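Amino Transferase (Eubacterium rectale, PDB 3ELE) probably catalyses pyridoxal-phosphate-dependent transfer of amino groups, as a class I and II aminotransferase that binds this cofactor. Local coordinates at residues Phe97-Thr105 with Lys269-Gly280. Residues are numbered along the deposited sequence; the frame is centred on the assembly and turned at random.
Sequences FNADNLYMT and KAELYAAVCGAG
Lys-269 meets Asp-100 and Tyr-273 meets Leu-102, illustrating how long side chains one turn apart on helix 269-282 can bind backbone carbonyls of a 3-10 turn and the edge strand that follows it. Lys-269 NZ donates to Asp-100 O at 2.7 Å, coming from above the carbonyl plane, and also lies above one face of the Tyr-273 ring, offset toward its rim. Tyr-273 OH donates to Leu-102 O at 2.6 Å; with CG anti to the backbone N (chi1 -168°), the ring extends to the strand. Two waters add bridges, one from Asp-100 OD1 to Tyr-273 OH, the other between Tyr-103 OH and Cys-277 O. Arg-82 pairs with the Asp-100 carboxylate.

Apolar contact centres on Tyr-103, which projects from edge strand 102-105 of the large-domain sheet. Val-276 CG1 sits over one face, 3.9 Å from Tyr-103 CG, while Cys-277 SG approaches CE2 of that ring obliquely at 3.7 Å. Tyr-103 OH reaches Gly-280 CA at 3.6 Å, where a beta carbon would collide with it.

A phenylalanine in place of Tyr-273 would probably leave Leu-102 O without this donor and the water at Asp-100 with one acceptor fewer. The short axes run 12° apart; direct polar bonds at the helix start and a ring with a water-linked hydroxyl further along probably both fix helix against strand.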
loop_
_atom_site.group_PDB
_atom_site.type_symbol
_atom_site.label_atom_id
_atom_site.label_comp_id
_atom_site.label_asym_id
_atom_site.label_seq_id
_atom_site.Cartn_x
_atom_site.Cartn_y
_atom_site.Cartn_z
ATOM N N PHE A 97 -23.619 11.479 0.963
ATOM C CA PHE A 97 -22.543 10.812 1.696
ATOM C C PHE A 97 -22.072 11.660 2.883
ATOM O O PHE A 97 -22.269 12.874 2.923
ATOM C CB PHE A 97 -21.303 10.556 0.809
ATOM C CG PHE A 97 -21.591 9.794 -0.439
ATOM C CD1 PHE A 97 -22.107 8.506 -0.365
ATOM C CD2 PHE A 97 -21.325 10.344 -1.698
ATOM C CE1 PHE A 97 -22.380 7.792 -1.503
ATOM C CE2 PHE A 97 -21.582 9.622 -2.858
ATOM C CZ PHE A 97 -22.111 8.342 -2.753
ATOM N N ASN A 98 -21.468 10.981 3.855
ATOM C CA ASN A 98 -20.793 11.631 4.983
ATOM C C ASN A 98 -19.361 11.089 5.025
ATOM O O ASN A 98 -19.022 10.199 4.250
ATOM C CB ASN A 98 -21.591 11.452 6.295
ATOM C CG ASN A 98 -21.746 10.008 6.713
ATOM O OD1 ASN A 98 -20.782 9.237 6.745
ATOM N ND2 ASN A 98 -22.967 9.638 7.084
ATOM N N ALA A 99 -18.533 11.616 5.924
ATOM C CA ALA A 99 -17.124 11.175 6.065
ATOM C C ALA A 99 -16.985 9.637 6.191
ATOM O O ALA A 99 -16.102 9.016 5.571
ATOM C CB ALA A 99 -16.481 11.852 7.276
ATOM N N ASP A 100 -17.895 9.022 6.944
ATOM C CA ASP A 100 -17.855 7.573 7.198
ATOM C C ASP A 100 -18.206 6.658 6.014
ATOM O O ASP A 100 -18.164 5.445 6.166
ATOM C CB ASP A 100 -18.711 7.216 8.429
ATOM C CG ASP A 100 -18.178 7.832 9.710
ATOM O OD1 ASP A 100 -16.961 8.093 9.803
ATOM O OD2 ASP A 100 -18.979 8.046 10.639
ATOM N N ASN A 101 -18.592 7.229 4.871
ATOM C CA ASN A 101 -18.800 6.468 3.648
ATOM C C ASN A 101 -17.459 6.286 2.887
ATOM O O ASN A 101 -17.423 5.524 1.922
ATOM C CB ASN A 101 -19.841 7.169 2.732
ATOM C CG ASN A 101 -21.269 7.052 3.246
ATOM O OD1 ASN A 101 -21.897 8.045 3.580
ATOM N ND2 ASN A 101 -21.779 5.842 3.308
ATOM N N LEU A 102 -16.379 6.958 3.322
ATOM C CA LEU A 102 -15.072 6.935 2.631
ATOM C C LEU A 102 -14.011 6.158 3.385
ATOM O O LEU A 102 -14.045 6.107 4.622
ATOM C CB LEU A 102 -14.558 8.363 2.392
ATOM C CG LEU A 102 -15.127 9.224 1.255
ATOM C CD1 LEU A 102 -14.850 8.534 -0.087
ATOM C CD2 LEU A 102 -16.598 9.530 1.417
ATOM N N TYR A 103 -13.100 5.532 2.630
ATOM C CA TYR A 103 -11.908 4.857 3.180
ATOM C C TYR A 103 -10.749 5.315 2.302
ATOM O O TYR A 103 -10.746 5.004 1.117
ATOM C CB TYR A 103 -12.080 3.334 3.160
ATOM C CG TYR A 103 -10.925 2.557 3.746
ATOM C CD1 TYR A 103 -9.806 2.262 2.983
ATOM C CD2 TYR A 103 -10.949 2.100 5.050
ATOM C CE1 TYR A 103 -8.732 1.556 3.498
ATOM C CE2 TYR A 103 -9.879 1.398 5.577
ATOM C CZ TYR A 103 -8.772 1.119 4.793
ATOM O OH TYR A 103 -7.689 0.415 5.283
HETATM N N MSE A 104 -9.786 6.044 2.868
HETATM C CA MSE A 104 -8.671 6.596 2.093
HETATM C C MSE A 104 -7.643 5.501 1.797
HETATM O O MSE A 104 -7.236 4.774 2.699
HETATM C CB MSE A 104 -8.005 7.781 2.799
HETATM C CG MSE A 104 -8.975 8.922 3.190
HETATM SE SE MSE A 104 -10.091 9.557 1.755
HETATM C CE MSE A 104 -8.708 10.305 0.627
ATOM N N THR A 105 -7.242 5.418 0.531
ATOM C CA THR A 105 -6.348 4.371 0.039
ATOM C C THR A 105 -5.117 4.954 -0.646
ATOM O O THR A 105 -5.032 6.153 -0.891
ATOM C CB THR A 105 -7.075 3.435 -0.959
ATOM O OG1 THR A 105 -7.456 4.185 -2.123
ATOM C CG2 THR A 105 -8.301 2.756 -0.325
ATOM N N LYS A 269 -24.063 -1.600 5.101
ATOM C CA LYS A 269 -22.901 -0.696 5.105
ATOM C C LYS A 269 -21.923 -0.984 6.215
ATOM O O LYS A 269 -20.732 -1.070 5.955
ATOM C CB LYS A 269 -23.333 0.780 5.138
ATOM C CG LYS A 269 -22.195 1.786 4.927
ATOM C CD LYS A 269 -21.584 2.303 6.217
ATOM C CE LYS A 269 -20.382 3.142 5.943
ATOM N NZ LYS A 269 -19.755 3.560 7.225
ATOM N N ALA A 270 -22.417 -1.155 7.445
ATOM C CA ALA A 270 -21.543 -1.439 8.583
ATOM C C ALA A 270 -20.682 -2.686 8.315
ATOM O O ALA A 270 -19.456 -2.654 8.499
ATOM C CB ALA A 270 -22.351 -1.578 9.866
ATOM N N GLU A 271 -21.318 -3.741 7.808
ATOM C CA GLU A 271 -20.628 -5.010 7.530
ATOM C C GLU A 271 -19.615 -4.936 6.387
ATOM O O GLU A 271 -18.517 -5.506 6.498
ATOM C CB GLU A 271 -21.632 -6.111 7.208
ATOM C CG GLU A 271 -21.011 -7.462 6.882
ATOM C CD GLU A 271 -22.060 -8.513 6.700
ATOM O OE1 GLU A 271 -22.744 -8.785 7.688
ATOM O OE2 GLU A 271 -22.189 -9.050 5.582
ATOM N N LEU A 272 -20.024 -4.319 5.279
ATOM C CA LEU A 272 -19.166 -4.159 4.099
ATOM C C LEU A 272 -18.022 -3.190 4.376
ATOM O O LEU A 272 -16.891 -3.404 3.921
ATOM C CB LEU A 272 -19.986 -3.699 2.879
ATOM C CG LEU A 272 -19.238 -3.554 1.530
ATOM C CD1 LEU A 272 -18.439 -4.800 1.163
ATOM C CD2 LEU A 272 -20.222 -3.179 0.406
ATOM N N TYR A 273 -18.312 -2.109 5.096
ATOM C CA TYR A 273 -17.273 -1.149 5.468
ATOM C C TYR A 273 -16.259 -1.808 6.400
ATOM O O TYR A 273 -15.081 -1.544 6.273
ATOM C CB TYR A 273 -17.872 0.092 6.100
ATOM C CG TYR A 273 -16.923 1.241 6.248
ATOM C CD1 TYR A 273 -16.772 2.172 5.232
ATOM C CD2 TYR A 273 -16.194 1.425 7.429
ATOM C CE1 TYR A 273 -15.905 3.266 5.369
ATOM C CE2 TYR A 273 -15.329 2.524 7.588
ATOM C CZ TYR A 273 -15.189 3.439 6.550
ATOM O OH TYR A 273 -14.344 4.519 6.703
ATOM N N ALA A 274 -16.720 -2.684 7.298
ATOM C CA ALA A 274 -15.831 -3.448 8.180
ATOM C C ALA A 274 -14.901 -4.320 7.334
ATOM O O ALA A 274 -13.692 -4.283 7.554
ATOM C CB ALA A 274 -16.635 -4.300 9.194
ATOM N N ALA A 275 -15.444 -5.025 6.325
ATOM C CA ALA A 275 -14.634 -5.899 5.434
ATOM C C ALA A 275 -13.618 -5.098 4.588
ATOM O O ALA A 275 -12.523 -5.569 4.309
ATOM C CB ALA A 275 -15.523 -6.742 4.547
ATOM N N VAL A 276 -14.011 -3.897 4.180
ATOM C CA VAL A 276 -13.118 -2.960 3.484
ATOM C C VAL A 276 -11.937 -2.617 4.404
ATOM O O VAL A 276 -10.806 -2.867 4.020
ATOM C CB VAL A 276 -13.891 -1.738 2.958
ATOM C CG1 VAL A 276 -12.932 -0.595 2.472
ATOM C CG2 VAL A 276 -14.841 -2.202 1.829
ATOM N N CYS A 277 -12.198 -2.122 5.622
ATOM C CA CYS A 277 -11.132 -1.890 6.637
ATOM C C CYS A 277 -10.249 -3.123 6.903
ATOM O O CYS A 277 -9.016 -3.013 6.923
ATOM C CB CYS A 277 -11.717 -1.406 7.965
ATOM S SG CYS A 277 -12.559 0.187 7.840
ATOM N N GLY A 278 -10.874 -4.280 7.089
ATOM C CA GLY A 278 -10.151 -5.531 7.279
ATOM C C GLY A 278 -9.269 -5.938 6.101
ATOM O O GLY A 278 -8.167 -6.419 6.304
ATOM N N ALA A 279 -9.772 -5.741 4.880
ATOM C CA ALA A 279 -9.025 -6.031 3.661
ATOM C C ALA A 279 -7.800 -5.112 3.565
ATOM O O ALA A 279 -6.699 -5.586 3.274
ATOM C CB ALA A 279 -9.925 -5.902 2.423
ATOM N N GLY A 280 -7.994 -3.825 3.874
ATOM C CA GLY A 280 -6.910 -2.845 3.881
ATOM C C GLY A 280 -5.841 -3.277 4.850
ATOM O O GLY A 280 -4.665 -3.339 4.494
HETATM O O HOH W 1 -15.388 5.622 9.526
HETATM O O HOH W 2 -7.927 -0.796 7.547
#